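PDB 2FIW: GCN5-related N-acetyltransferase:Aminotransferase, class-II, which probably transfers an acetyl group from acetyl coenzyme A to an acceptor amine, as other GCN5-related N-acetyltransferases do. Local coordinates for residues A[3-8]-A[95-100]; A[29-34]-A[90-95]; A[57-62]-A[74-79]; A[65-70]-A[101-106]. One frame throughout, in Å; residues are numbered along the deposited sequence. Where two conformers were deposited one is given.

Interaction 1. Residues A[3-8]-A[95-100]. Residue 4 of segment 3-8 comes from a tag, linker or insertion. With ACO (acetyl coenzyme *a), chain C.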
# COMPACT_ATOMS: atom_id res chain seq x y z
N MSE A 3 6.62 -12.36 19.93
CA MSE A 3 7.54 -12.83 18.89
C MSE A 3 8.25 -11.65 18.23
O MSE A 3 7.65 -10.59 18.01
CB MSE A 3 6.83 -13.65 17.82
CG MSE A 3 6.20 -14.96 18.27
SE MSE A 3 7.48 -16.38 18.72
CE MSE A 3 7.55 -16.04 20.54
N VAL A 4 9.52 -11.85 17.92
CA VAL A 4 10.31 -10.83 17.25
C VAL A 4 10.41 -11.21 15.78
O VAL A 4 10.95 -12.27 15.43
CB VAL A 4 11.71 -10.68 17.88
CG1 VAL A 4 12.49 -9.59 17.18
CG2 VAL A 4 11.59 -10.36 19.36
N MSE A 5 9.87 -10.33 14.92
CA MSE A 5 9.90 -10.58 13.49
C MSE A 5 11.25 -10.17 12.90
O MSE A 5 11.92 -9.27 13.38
CB MSE A 5 8.78 -9.80 12.76
CG MSE A 5 7.33 -10.08 13.18
SE MSE A 5 6.76 -11.92 12.96
CE MSE A 5 7.52 -12.44 11.29
N SER A 6 11.66 -10.89 11.86
CA SER A 6 12.68 -10.43 10.96
C SER A 6 12.15 -9.27 10.09
O SER A 6 10.94 -9.15 9.86
CB SER A 6 13.12 -11.59 10.07
OG SER A 6 13.64 -12.66 10.85
N THR A 7 13.05 -8.42 9.64
CA THR A 7 12.71 -7.35 8.72
C THR A 7 12.88 -7.88 7.31
O THR A 7 13.89 -8.50 7.00
CB THR A 7 13.64 -6.15 8.95
OG1 THR A 7 13.74 -5.88 10.36
CG2 THR A 7 13.09 -4.92 8.29
N PRO A 8 11.90 -7.66 6.43
CA PRO A 8 12.19 -8.05 5.06
C PRO A 8 13.20 -7.11 4.38
O PRO A 8 13.39 -5.97 4.81
CB PRO A 8 10.82 -7.97 4.37
CG PRO A 8 10.04 -7.02 5.18
CD PRO A 8 10.54 -7.11 6.58
N VAL A 95 0.90 -11.62 5.48
CA VAL A 95 0.43 -10.55 6.38
C VAL A 95 0.75 -10.92 7.82
O VAL A 95 1.01 -12.09 8.11
CB VAL A 95 -1.10 -10.23 6.17
CG1 VAL A 95 -1.32 -9.62 4.81
CG2 VAL A 95 -1.96 -11.49 6.33
N GLY A 96 0.76 -9.94 8.72
CA GLY A 96 1.12 -10.17 10.13
C GLY A 96 2.60 -10.51 10.39
O GLY A 96 2.92 -11.17 11.39
N ARG A 97 3.49 -10.07 9.51
CA ARG A 97 4.89 -10.46 9.57
C ARG A 97 5.77 -9.22 9.58
O ARG A 97 6.97 -9.29 9.32
CB ARG A 97 5.22 -11.36 8.37
CG ARG A 97 4.82 -12.80 8.59
CD ARG A 97 4.52 -13.55 7.31
NE ARG A 97 5.55 -14.51 6.96
CZ ARG A 97 5.35 -15.70 6.38
NH1 ARG A 97 4.12 -16.14 6.08
NH2 ARG A 97 6.40 -16.48 6.11
N ASP A 98 5.17 -8.07 9.90
CA ASP A 98 5.80 -6.75 9.83
C ASP A 98 6.35 -6.32 8.45
O ASP A 98 7.23 -5.46 8.36
CB ASP A 98 6.83 -6.56 10.95
CG ASP A 98 6.18 -6.34 12.32
OD1 ASP A 98 6.81 -6.70 13.34
OD2 ASP A 98 5.03 -5.84 12.38
N VAL A 99 5.82 -6.90 7.37
CA VAL A 99 6.14 -6.46 6.00
C VAL A 99 5.58 -5.04 5.76
O VAL A 99 6.32 -4.14 5.35
CB VAL A 99 5.61 -7.44 4.91
CG1 VAL A 99 5.82 -6.86 3.50
CG2 VAL A 99 6.26 -8.81 5.00
N GLY A 100 4.30 -4.83 6.04
CA GLY A 100 3.68 -3.51 5.93
C GLY A 100 4.44 -2.42 6.67
O GLY A 100 4.71 -1.34 6.11
N1A ACO C . 2.21 -11.46 16.09
C2A ACO C . 1.09 -10.73 16.21
N3A ACO C . 0.89 -9.62 15.47
C4A ACO C . 1.81 -9.18 14.56
C5A ACO C . 2.99 -9.88 14.37
C6A ACO C . 3.19 -11.11 15.21
N6A ACO C . 4.32 -11.85 15.10
N7A ACO C . 3.71 -9.23 13.43
C8A ACO C . 2.99 -8.16 13.04
N9A ACO C . 1.84 -8.13 13.73
C1B ACO C . 0.72 -7.15 13.65
C2B ACO C . 1.10 -5.70 13.90
O2B ACO C . 1.14 -5.42 15.30
C3B ACO C . -0.03 -4.96 13.21
O3B ACO C . -1.08 -4.64 14.12
P3B ACO C . -2.09 -3.40 13.87
O7A ACO C . -3.08 -3.83 12.79
O8A ACO C . -1.20 -2.27 13.41
O9A ACO C . -2.71 -3.20 15.23
C4B ACO C . -0.55 -5.92 12.13
O4B ACO C . 0.07 -7.19 12.37
C5B ACO C . -0.21 -5.47 10.71
O5B ACO C . 1.18 -5.10 10.68
P1A ACO C . 2.19 -5.59 9.54
O1A ACO C . 2.43 -7.08 9.68
O2A ACO C . 3.35 -4.61 9.61
O3A ACO C . 1.33 -5.27 8.21
P2A ACO C . 1.00 -6.34 7.08
O4A ACO C . 0.01 -7.32 7.64
O5A ACO C . 2.31 -6.83 6.53
O6A ACO C . 0.28 -5.45 5.94
CBP ACO C . -1.63 -4.13 5.02
CCP ACO C . -0.66 -4.39 6.19
CDP ACO C . -2.65 -3.11 5.49
CEP ACO C . -0.86 -3.59 3.83
CAP ACO C . -2.33 -5.43 4.57
OAP ACO C . -3.25 -5.92 5.56
C9P ACO C . -2.99 -5.44 3.19
O9P ACO C . -2.29 -5.77 2.11
N8P ACO C . -4.22 -5.16 3.09
C7P ACO C . -5.09 -5.15 1.90
C6P ACO C . -4.78 -4.02 0.91
C5P ACO C . -4.98 -2.71 1.60
O5P ACO C . -5.95 -2.51 2.32
N4P ACO C . -4.04 -1.80 1.39
C3P ACO C . -4.01 -0.47 1.97
C2P ACO C . -4.85 0.44 1.09
S1P ACO C . -4.34 2.05 1.54
C ACO C . -3.35 2.55 0.30
O ACO C . -2.80 1.73 -0.42
CH3 ACO C . -3.20 3.85 0.10
O HOH W 1 8.30 -7.98 15.32
O HOH W 2 9.07 -10.07 8.16

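Interaction 2. Residues A[29-34]-A[90-95]. With ACO (acetyl coenzyme *a), chain C.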
# COMPACT_ATOMS: atom_id res chain seq x y z
N ILE A 29 -6.14 -7.46 -2.31
CA ILE A 29 -7.49 -6.93 -2.36
C ILE A 29 -8.57 -8.03 -2.22
O ILE A 29 -9.47 -7.92 -1.37
CB ILE A 29 -7.68 -6.09 -3.63
CG1 ILE A 29 -6.81 -4.83 -3.55
CG2 ILE A 29 -9.19 -5.78 -3.90
CD1 ILE A 29 -6.60 -4.15 -4.88
N GLU A 30 -8.50 -9.06 -3.05
CA GLU A 30 -9.46 -10.16 -3.02
C GLU A 30 -9.58 -10.71 -1.60
O GLU A 30 -10.67 -10.76 -1.02
CB GLU A 30 -9.02 -11.27 -3.97
CG GLU A 30 -9.11 -10.91 -5.45
CD GLU A 30 -8.57 -12.00 -6.36
OE1 GLU A 30 -7.77 -12.85 -5.87
OE2 GLU A 30 -8.93 -12.00 -7.56
N GLN A 31 -8.43 -11.07 -1.05
CA GLN A 31 -8.37 -11.86 0.19
C GLN A 31 -8.39 -11.06 1.49
O GLN A 31 -8.71 -11.63 2.54
CB GLN A 31 -7.17 -12.83 0.17
CG GLN A 31 -7.16 -13.79 -1.04
CD GLN A 31 -6.01 -14.82 -1.01
OE1 GLN A 31 -5.77 -15.50 0.01
NE2 GLN A 31 -5.30 -14.95 -2.15
N LEU A 32 -8.06 -9.77 1.48
CA LEU A 32 -7.92 -9.06 2.77
C LEU A 32 -8.95 -7.99 3.08
O LEU A 32 -8.89 -7.37 4.14
CB LEU A 32 -6.49 -8.51 2.95
CG LEU A 32 -5.34 -9.51 2.86
CD1 LEU A 32 -4.02 -8.81 2.61
CD2 LEU A 32 -5.27 -10.43 4.10
N THR A 33 -9.89 -7.77 2.17
CA THR A 33 -10.78 -6.61 2.27
C THR A 33 -12.28 -6.93 2.44
O THR A 33 -13.10 -6.02 2.43
CB THR A 33 -10.61 -5.66 1.06
OG1 THR A 33 -11.08 -6.31 -0.12
CG2 THR A 33 -9.14 -5.28 0.84
N ALA A 34 -12.62 -8.22 2.60
CA ALA A 34 -14.01 -8.68 2.59
C ALA A 34 -14.87 -8.10 3.70
O ALA A 34 -16.07 -7.90 3.53
CB ALA A 34 -14.09 -10.21 2.60
N VAL A 90 0.43 -5.93 0.83
CA VAL A 90 1.16 -7.13 1.23
C VAL A 90 0.38 -8.34 0.74
O VAL A 90 -0.84 -8.36 0.84
CB VAL A 90 1.33 -7.18 2.77
CG1 VAL A 90 2.09 -8.48 3.22
CG2 VAL A 90 2.05 -5.91 3.26
N HIS A 91 1.08 -9.34 0.22
CA HIS A 91 0.43 -10.57 -0.24
C HIS A 91 -0.31 -11.19 0.94
O HIS A 91 0.20 -11.14 2.06
CB HIS A 91 1.46 -11.55 -0.81
CG HIS A 91 0.86 -12.65 -1.63
ND1 HIS A 91 0.47 -13.86 -1.07
CD2 HIS A 91 0.53 -12.72 -2.94
CE1 HIS A 91 -0.06 -14.62 -2.02
NE2 HIS A 91 -0.02 -13.96 -3.16
N PRO A 92 -1.53 -11.74 0.71
CA PRO A 92 -2.33 -12.33 1.80
C PRO A 92 -1.64 -13.48 2.56
O PRO A 92 -1.88 -13.66 3.74
CB PRO A 92 -3.59 -12.84 1.09
CG PRO A 92 -3.29 -12.83 -0.33
CD PRO A 92 -2.25 -11.79 -0.57
N ASP A 93 -0.77 -14.22 1.89
CA ASP A 93 0.01 -15.27 2.54
C ASP A 93 1.13 -14.76 3.46
O ASP A 93 1.70 -15.56 4.20
CB ASP A 93 0.56 -16.24 1.48
CG ASP A 93 -0.56 -17.07 0.84
OD1 ASP A 93 -1.52 -17.40 1.56
OD2 ASP A 93 -0.49 -17.37 -0.37
N TYR A 94 1.40 -13.45 3.46
CA TYR A 94 2.52 -12.92 4.24
C TYR A 94 2.19 -11.78 5.18
O TYR A 94 3.09 -11.07 5.64
CB TYR A 94 3.66 -12.53 3.32
CG TYR A 94 4.19 -13.71 2.55
CD1 TYR A 94 5.20 -14.51 3.08
CD2 TYR A 94 3.67 -14.04 1.30
CE1 TYR A 94 5.69 -15.60 2.39
CE2 TYR A 94 4.14 -15.14 0.60
CZ TYR A 94 5.15 -15.91 1.15
OH TYR A 94 5.64 -16.99 0.44
N VAL A 95 0.90 -11.62 5.48
CA VAL A 95 0.43 -10.55 6.38
C VAL A 95 0.75 -10.92 7.82
O VAL A 95 1.01 -12.09 8.11
CB VAL A 95 -1.10 -10.23 6.17
CG1 VAL A 95 -1.32 -9.62 4.81
CG2 VAL A 95 -1.96 -11.49 6.33
N1A ACO C . 2.21 -11.46 16.09
C2A ACO C . 1.09 -10.73 16.21
N3A ACO C . 0.89 -9.62 15.47
C4A ACO C . 1.81 -9.18 14.56
C5A ACO C . 2.99 -9.88 14.37
C6A ACO C . 3.19 -11.11 15.21
N6A ACO C . 4.32 -11.85 15.10
N7A ACO C . 3.71 -9.23 13.43
C8A ACO C . 2.99 -8.16 13.04
N9A ACO C . 1.84 -8.13 13.73
C1B ACO C . 0.72 -7.15 13.65
C2B ACO C . 1.10 -5.70 13.90
O2B ACO C . 1.14 -5.42 15.30
C3B ACO C . -0.03 -4.96 13.21
O3B ACO C . -1.08 -4.64 14.12
P3B ACO C . -2.09 -3.40 13.87
O7A ACO C . -3.08 -3.83 12.79
O8A ACO C . -1.20 -2.27 13.41
O9A ACO C . -2.71 -3.20 15.23
C4B ACO C . -0.55 -5.92 12.13
O4B ACO C . 0.07 -7.19 12.37
C5B ACO C . -0.21 -5.47 10.71
O5B ACO C . 1.18 -5.10 10.68
P1A ACO C . 2.19 -5.59 9.54
O1A ACO C . 2.43 -7.08 9.68
O2A ACO C . 3.35 -4.61 9.61
O3A ACO C . 1.33 -5.27 8.21
P2A ACO C . 1.00 -6.34 7.08
O4A ACO C . 0.01 -7.32 7.64
O5A ACO C . 2.31 -6.83 6.53
O6A ACO C . 0.28 -5.45 5.94
CBP ACO C . -1.63 -4.13 5.02
CCP ACO C . -0.66 -4.39 6.19
CDP ACO C . -2.65 -3.11 5.49
CEP ACO C . -0.86 -3.59 3.83
CAP ACO C . -2.33 -5.43 4.57
OAP ACO C . -3.25 -5.92 5.56
C9P ACO C . -2.99 -5.44 3.19
O9P ACO C . -2.29 -5.77 2.11
N8P ACO C . -4.22 -5.16 3.09
C7P ACO C . -5.09 -5.15 1.90
C6P ACO C . -4.78 -4.02 0.91
C5P ACO C . -4.98 -2.71 1.60
O5P ACO C . -5.95 -2.51 2.32
N4P ACO C . -4.04 -1.80 1.39
C3P ACO C . -4.01 -0.47 1.97
C2P ACO C . -4.85 0.44 1.09
S1P ACO C . -4.34 2.05 1.54
C ACO C . -3.35 2.55 0.30
O ACO C . -2.80 1.73 -0.42
CH3 ACO C . -3.20 3.85 0.10

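Interaction 3. Residues A[57-62]-A[74-79]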
# COMPACT_ATOMS: atom_id res chain seq x y z
N ALA A 57 2.99 2.26 -15.14
CA ALA A 57 3.38 3.68 -15.16
C ALA A 57 3.21 4.39 -13.82
O ALA A 57 4.03 5.25 -13.44
CB ALA A 57 2.65 4.45 -16.27
N ARG A 58 2.15 4.05 -13.09
CA ARG A 58 1.90 4.66 -11.78
C ARG A 58 3.02 4.27 -10.81
O ARG A 58 3.50 5.09 -10.06
CB ARG A 58 0.52 4.22 -11.26
CG ARG A 58 0.10 4.77 -9.91
CD ARG A 58 -1.17 4.08 -9.48
NE ARG A 58 -1.68 4.52 -8.17
CZ ARG A 58 -2.82 4.10 -7.63
NH1 ARG A 58 -3.59 3.22 -8.27
NH2 ARG A 58 -3.20 4.54 -6.44
N LEU A 59 3.43 3.02 -10.86
CA LEU A 59 4.50 2.47 -10.07
C LEU A 59 5.87 3.04 -10.43
O LEU A 59 6.60 3.49 -9.55
CB LEU A 59 4.51 0.94 -10.27
CG LEU A 59 3.85 0.11 -9.16
CD1 LEU A 59 2.66 0.80 -8.66
CD2 LEU A 59 3.46 -1.25 -9.64
N SER A 60 6.21 3.02 -11.71
CA SER A 60 7.54 3.40 -12.18
C SER A 60 7.79 4.91 -12.08
O SER A 60 8.93 5.34 -12.01
CB SER A 60 7.77 2.91 -13.62
OG SER A 60 7.04 3.70 -14.56
N GLY A 61 6.71 5.68 -12.05
CA GLY A 61 6.80 7.13 -11.98
C GLY A 61 6.66 7.65 -10.56
O GLY A 61 6.68 8.87 -10.33
N GLN A 62 6.52 6.72 -9.61
CA GLN A 62 6.52 7.02 -8.18
C GLN A 62 7.75 6.40 -7.51
O GLN A 62 8.61 5.81 -8.18
CB GLN A 62 5.22 6.53 -7.55
CG GLN A 62 4.01 7.42 -7.90
CD GLN A 62 2.65 6.79 -7.56
OE1 GLN A 62 2.55 5.81 -6.81
NE2 GLN A 62 1.59 7.36 -8.14
N VAL A 74 6.82 -10.17 -1.66
CA VAL A 74 5.72 -10.50 -0.76
C VAL A 74 4.88 -9.26 -0.42
O VAL A 74 3.92 -9.37 0.34
CB VAL A 74 6.22 -11.15 0.57
CG1 VAL A 74 6.95 -12.47 0.30
CG2 VAL A 74 7.11 -10.21 1.38
N GLY A 75 5.27 -8.10 -0.96
CA GLY A 75 4.63 -6.82 -0.64
C GLY A 75 5.28 -5.66 -1.37
O GLY A 75 6.43 -5.76 -1.80
N PHE A 76 4.54 -4.57 -1.52
CA PHE A 76 5.10 -3.35 -2.10
C PHE A 76 4.38 -2.09 -1.58
O PHE A 76 3.23 -2.15 -1.07
CB PHE A 76 5.11 -3.39 -3.65
CG PHE A 76 3.77 -3.14 -4.27
CD1 PHE A 76 2.81 -4.17 -4.33
CD2 PHE A 76 3.43 -1.87 -4.74
CE1 PHE A 76 1.56 -3.92 -4.89
CE2 PHE A 76 2.18 -1.62 -5.30
CZ PHE A 76 1.25 -2.65 -5.38
N ALA A 77 5.06 -0.95 -1.67
CA ALA A 77 4.44 0.31 -1.31
C ALA A 77 4.98 1.41 -2.20
O ALA A 77 6.06 1.28 -2.78
CB ALA A 77 4.65 0.63 0.17
N SER A 78 4.23 2.50 -2.31
CA SER A 78 4.52 3.54 -3.27
C SER A 78 4.28 4.92 -2.72
O SER A 78 3.19 5.24 -2.22
CB SER A 78 3.69 3.33 -4.53
OG SER A 78 4.35 3.84 -5.67
N LEU A 79 5.32 5.73 -2.78
CA LEU A 79 5.20 7.13 -2.41
C LEU A 79 4.96 7.96 -3.67
O LEU A 79 5.71 7.85 -4.65
CB LEU A 79 6.46 7.59 -1.66
CG LEU A 79 6.48 9.04 -1.20
CD1 LEU A 79 5.73 9.18 0.12
CD2 LEU A 79 7.93 9.48 -1.07

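Interaction 4. Residues A[65-70]-A[101-106]. With ACO (acetyl coenzyme *a), chain C; SO4 (sulfate ion), chain B.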
# COMPACT_ATOMS: atom_id res chain seq x y z
N LEU A 65 8.78 0.60 -3.63
CA LEU A 65 9.66 -0.37 -3.02
C LEU A 65 8.97 -1.72 -2.96
O LEU A 65 7.76 -1.78 -2.75
CB LEU A 65 10.05 0.08 -1.60
CG LEU A 65 11.01 1.27 -1.42
CD1 LEU A 65 10.95 1.84 0.01
CD2 LEU A 65 12.43 0.85 -1.80
N ILE A 66 9.74 -2.78 -3.15
CA ILE A 66 9.25 -4.14 -3.07
C ILE A 66 9.87 -4.86 -1.88
O ILE A 66 11.09 -4.89 -1.74
CB ILE A 66 9.56 -4.91 -4.36
CG1 ILE A 66 8.72 -4.34 -5.51
CG2 ILE A 66 9.29 -6.41 -4.19
CD1 ILE A 66 8.84 -5.10 -6.78
N ALA A 67 9.02 -5.44 -1.02
CA ALA A 67 9.49 -6.24 0.10
C ALA A 67 9.67 -7.68 -0.34
O ALA A 67 8.79 -8.27 -0.99
CB ALA A 67 8.54 -6.16 1.27
N THR A 68 10.83 -8.25 -0.01
CA THR A 68 11.14 -9.64 -0.32
C THR A 68 11.36 -10.50 0.94
O THR A 68 11.75 -9.99 1.99
CB THR A 68 12.33 -9.79 -1.35
OG1 THR A 68 13.35 -8.82 -1.07
CG2 THR A 68 11.88 -9.53 -2.75
N LEU A 69 11.02 -11.78 0.83
CA LEU A 69 11.42 -12.79 1.82
C LEU A 69 11.97 -13.95 1.00
O LEU A 69 11.35 -14.35 0.01
CB LEU A 69 10.25 -13.25 2.68
CG LEU A 69 9.58 -12.21 3.59
CD1 LEU A 69 8.30 -12.79 4.15
CD2 LEU A 69 10.51 -11.73 4.71
N GLN A 70 13.15 -14.46 1.39
CA GLN A 70 13.97 -15.39 0.58
C GLN A 70 14.03 -14.99 -0.89
O GLN A 70 14.00 -15.84 -1.78
CB GLN A 70 13.57 -16.88 0.71
CG GLN A 70 12.69 -17.27 1.92
CD GLN A 70 13.11 -16.60 3.22
OE1 GLN A 70 12.26 -16.18 4.01
NE2 GLN A 70 14.41 -16.48 3.45
N THR A 101 4.76 -2.69 7.93
CA THR A 101 5.52 -1.76 8.79
C THR A 101 6.90 -1.39 8.23
O THR A 101 7.27 -0.23 8.19
CB THR A 101 5.66 -2.33 10.24
OG1 THR A 101 4.35 -2.46 10.81
CG2 THR A 101 6.51 -1.44 11.13
N THR A 102 7.65 -2.39 7.81
CA THR A 102 8.94 -2.20 7.16
C THR A 102 8.81 -1.30 5.93
O THR A 102 9.56 -0.35 5.77
CB THR A 102 9.57 -3.58 6.79
OG1 THR A 102 9.73 -4.36 7.99
CG2 THR A 102 10.93 -3.42 6.13
N LEU A 103 7.82 -1.59 5.09
CA LEU A 103 7.59 -0.81 3.88
C LEU A 103 7.27 0.64 4.19
O LEU A 103 7.86 1.55 3.59
CB LEU A 103 6.45 -1.42 3.06
CG LEU A 103 6.77 -2.60 2.16
CD1 LEU A 103 5.45 -3.19 1.68
CD2 LEU A 103 7.73 -2.21 0.98
N ILE A 104 6.36 0.86 5.14
CA ILE A 104 5.93 2.22 5.49
C ILE A 104 7.02 3.03 6.19
O ILE A 104 7.17 4.20 5.89
CB ILE A 104 4.57 2.23 6.26
CG1 ILE A 104 3.47 1.67 5.38
CG2 ILE A 104 4.18 3.65 6.66
CD1 ILE A 104 3.50 2.16 3.93
N ASP A 105 7.78 2.42 7.09
CA ASP A 105 8.97 3.05 7.66
C ASP A 105 9.92 3.56 6.55
O ASP A 105 10.45 4.67 6.64
CB ASP A 105 9.72 2.06 8.55
CG ASP A 105 8.99 1.73 9.86
OD1 ASP A 105 8.03 2.45 10.25
OD2 ASP A 105 9.38 0.73 10.50
N ALA A 106 10.14 2.75 5.52
CA ALA A 106 11.00 3.15 4.40
C ALA A 106 10.46 4.36 3.66
O ALA A 106 11.22 5.27 3.31
CB ALA A 106 11.25 2.00 3.45
N1A ACO C . 2.21 -11.46 16.09
C2A ACO C . 1.09 -10.73 16.21
N3A ACO C . 0.89 -9.62 15.47
C4A ACO C . 1.81 -9.18 14.56
C5A ACO C . 2.99 -9.88 14.37
C6A ACO C . 3.19 -11.11 15.21
N6A ACO C . 4.32 -11.85 15.10
N7A ACO C . 3.71 -9.23 13.43
C8A ACO C . 2.99 -8.16 13.04
N9A ACO C . 1.84 -8.13 13.73
C1B ACO C . 0.72 -7.15 13.65
C2B ACO C . 1.10 -5.70 13.90
O2B ACO C . 1.14 -5.42 15.30
C3B ACO C . -0.03 -4.96 13.21
O3B ACO C . -1.08 -4.64 14.12
P3B ACO C . -2.09 -3.40 13.87
O7A ACO C . -3.08 -3.83 12.79
O8A ACO C . -1.20 -2.27 13.41
O9A ACO C . -2.71 -3.20 15.23
C4B ACO C . -0.55 -5.92 12.13
O4B ACO C . 0.07 -7.19 12.37
C5B ACO C . -0.21 -5.47 10.71
O5B ACO C . 1.18 -5.10 10.68
P1A ACO C . 2.19 -5.59 9.54
O1A ACO C . 2.43 -7.08 9.68
O2A ACO C . 3.35 -4.61 9.61
O3A ACO C . 1.33 -5.27 8.21
P2A ACO C . 1.00 -6.34 7.08
O4A ACO C . 0.01 -7.32 7.64
O5A ACO C . 2.31 -6.83 6.53
O6A ACO C . 0.28 -5.45 5.94
CBP ACO C . -1.63 -4.13 5.02
CCP ACO C . -0.66 -4.39 6.19
CDP ACO C . -2.65 -3.11 5.49
CEP ACO C . -0.86 -3.59 3.83
CAP ACO C . -2.33 -5.43 4.57
OAP ACO C . -3.25 -5.92 5.56
C9P ACO C . -2.99 -5.44 3.19
O9P ACO C . -2.29 -5.77 2.11
N8P ACO C . -4.22 -5.16 3.09
C7P ACO C . -5.09 -5.15 1.90
C6P ACO C . -4.78 -4.02 0.91
C5P ACO C . -4.98 -2.71 1.60
O5P ACO C . -5.95 -2.51 2.32
N4P ACO C . -4.04 -1.80 1.39
C3P ACO C . -4.01 -0.47 1.97
C2P ACO C . -4.85 0.44 1.09
S1P ACO C . -4.34 2.05 1.54
C ACO C . -3.35 2.55 0.30
O ACO C . -2.80 1.73 -0.42
CH3 ACO C . -3.20 3.85 0.10
S SO4 B . 15.13 -11.47 0.90
O1 SO4 B . 14.47 -10.26 0.44
O2 SO4 B . 15.17 -11.45 2.37
O3 SO4 B . 14.34 -12.61 0.50
O4 SO4 B . 16.43 -11.59 0.22

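Interaction 1. Residues A[3-8]-A[95-100]
The pyrophosphate loop of the GCN5-related acetyltransferases, which runs from Gly-96 into helix 99-112, is flanked here by the extended chain ahead of strand 9-12, with Met-5 and Pro-8 reaching across to it. Met-5, present as selenomethionine, carries most of the contact. Its CG stands anti to the carbonyl carbon (chi1 -59°), and bends at the next two torsions fold the chain back on itself, which brings CE alongside Arg-97, 3.7 Å from its CA. The same fold turns SE to the coenzyme, 3.2 Å from ACO N6A, the adenine amino nitrogen. Pro-8 packs the other end of the contact, its CG 4.2 Å from Val-99 CG2. No direct hydrogen bond joins the segments, and water does the polar work: one molecule donates both to Ser-6 O, at 2.7 Å, and to Arg-97 O. A second links Met-5 N to Asp-98 OD1, less certainly because the aspartate was modelled in two conformers. On its coenzyme side the loop presents backbone amides. Gly-96 N points almost straight at ACO O4A (2.9 Å, 173°), Asp-98 N bonds ACO O1A along a more bent path, and Gly-100 N bonds ACO O5A at 2.9 Å. The positive phi of Gly-96 favours a glycine, and a side chain on Gly-100 would collide with ACO O3A. Alternate backbone amides turned to a diphosphate at a helix start are the coenzyme A signature of the GNAT fold.

Interaction 2. Residues A[29-34]-A[90-95]
Two flat groups meet the ring of Pro-92 at adjacent atoms: the imidazole of His-91 at CD, and the amide of Gln-31, from the helix side, at CG. One face of the imidazole carries Pro-92 CD, 3.3 Å above the plane and displaced toward the rim, while CA of Asp-93 lies in plane at the edge of that ring. CG of Pro-92 sits over the face of the Gln-31 amide, 3.4 Å from Gln-31 CD, and the two side chains cross at about a right angle. This is the mouth of the GNAT coenzyme cleft, where the end of helix 18-32 faces the turn that leads from strand 84-90 into the pyrophosphate loop. A second brace ties the same pieces, Val-90 O being hydrogen-bonded to Ser-28 of the helix. Leu-32 lies between Val-95, Pro-92 and the pantetheine arm. Its torsions, chi1 -56° and chi2 162°, together carry CD1 to a point 3.6 Å from Val-95 CG1 and 3.5 Å from ACO O9P, while its CG rests on CB of Pro-92. With an alanine here, Val-95 and Pro-92 would probably lose this apolar neighbour and a gap is likely to open beside the pantetheine amide. That amide is fixed from the strand, as the pantetheine arm commonly is in this family: Val-90 N donates to ACO O9P at 3.0 Å, with an N-H...O angle of 160°.

Interaction 3. Residues A[57-62]-A[74-79]
Leu-59 and Phe-76 meet at about a right angle, the leucine coming obliquely to the ring so that CD1 reaches CE2 at 4.2 Å. Phe-76 owes its position to a first torsion that puts CG between the backbone N and the carbonyl carbon (chi1 77°), from where the ring projects off strand 72-80 toward the helices. The ring also lies against Thr-21, Ile-24 and Phe-25 of helix 18-32, so Leu-59 adds one side to a packing shared by two helices over one face of the central GNAT sheet. Farther along the strand the character changes. Gln-62, just past the end of helix 52-60, directs its side chain to the strand, with CB 3.2 Å from Leu-79 O and 3.4 Å from Ser-78 OG. Beyond CG the chain runs extended, which carries the amide alongside the serine. The hydroxyl of Ser-78 stands anti to its own backbone N (chi1 -151°) and is hydrogen-bonded to Thr-64 OG1 on the adjoining strand. Replacing Gln-62 by an alanine would keep the CB contacts but would probably open a gap beside Ser-78, where the longer chain now lies. The contact is thus apolar where Leu-59 meets Phe-76, whereas at its other end the buried serine hydroxyl finds its hydrogen-bond partner in Thr-64, which implies that its burial carries no lost bond.

Interaction 4. Residues A[65-70]-A[101-106]
Oxygen O2A of the coenzyme diphosphate is gripped twice by one residue: Thr-101 OG1 donates to ACO O2A at 2.7 Å and Thr-101 N to the same atom at 2.9 Å. With OG1 anti to the carbonyl carbon and beside the backbone N (chi1 -63°), hydroxyl and amide reach the same oxygen, and the hydroxyl has a second partner in Arg-134. Both bonds fall in the first turn of helix 99-112, whose amino end faces the diphosphate, as is usual in the GNAT fold. Farther along, the helix packs on strand 63-69, running roughly antiparallel to it (147°) with the axes 9.1 Å apart. Leu-103 is the bridging side chain. Its CD2 nestles between two residues of the strand, 4.0 Å from Ala-67 CB and 4.2 Å from Leu-65 CB. One turn on, CB of Ala-106 meets Leu-65 CD1 at 3.5 Å, a close methyl-to-methyl touch. Leu-10 of strand 9-12 lies against Ala-67, Leu-103 and Ala-106 alike, while Ala-77 and Leu-88 extend the bed under Leu-103 across the sheet.

Overall arrangement
Interactions 3 and 4 are buried and sit against the sheet, interaction 3 where helices 18-32 and 52-60 pack and interaction 4 under helix 99-112. They meet through the neighbouring strands 63-69 and 72-80, where Val-74 and Gly-75 face Ala-67 in a classic beta bulge. Interaction 2 is a surface contact and interaction 1 partly buried; they share Val-95 and both touch the coenzyme. Interactions 1 and 4 use helix 99-112, its start bonding phosphates and its next turns packing on the sheet. Chemistry follows place: water bridges and backbone amides mark interaction 1, proline and aliphatic contacts interaction 2, leucine and alanine interaction 4; interaction 3 pairs leucine with phenylalanine beside a buried serine hydroxyl bonded to Thr-64.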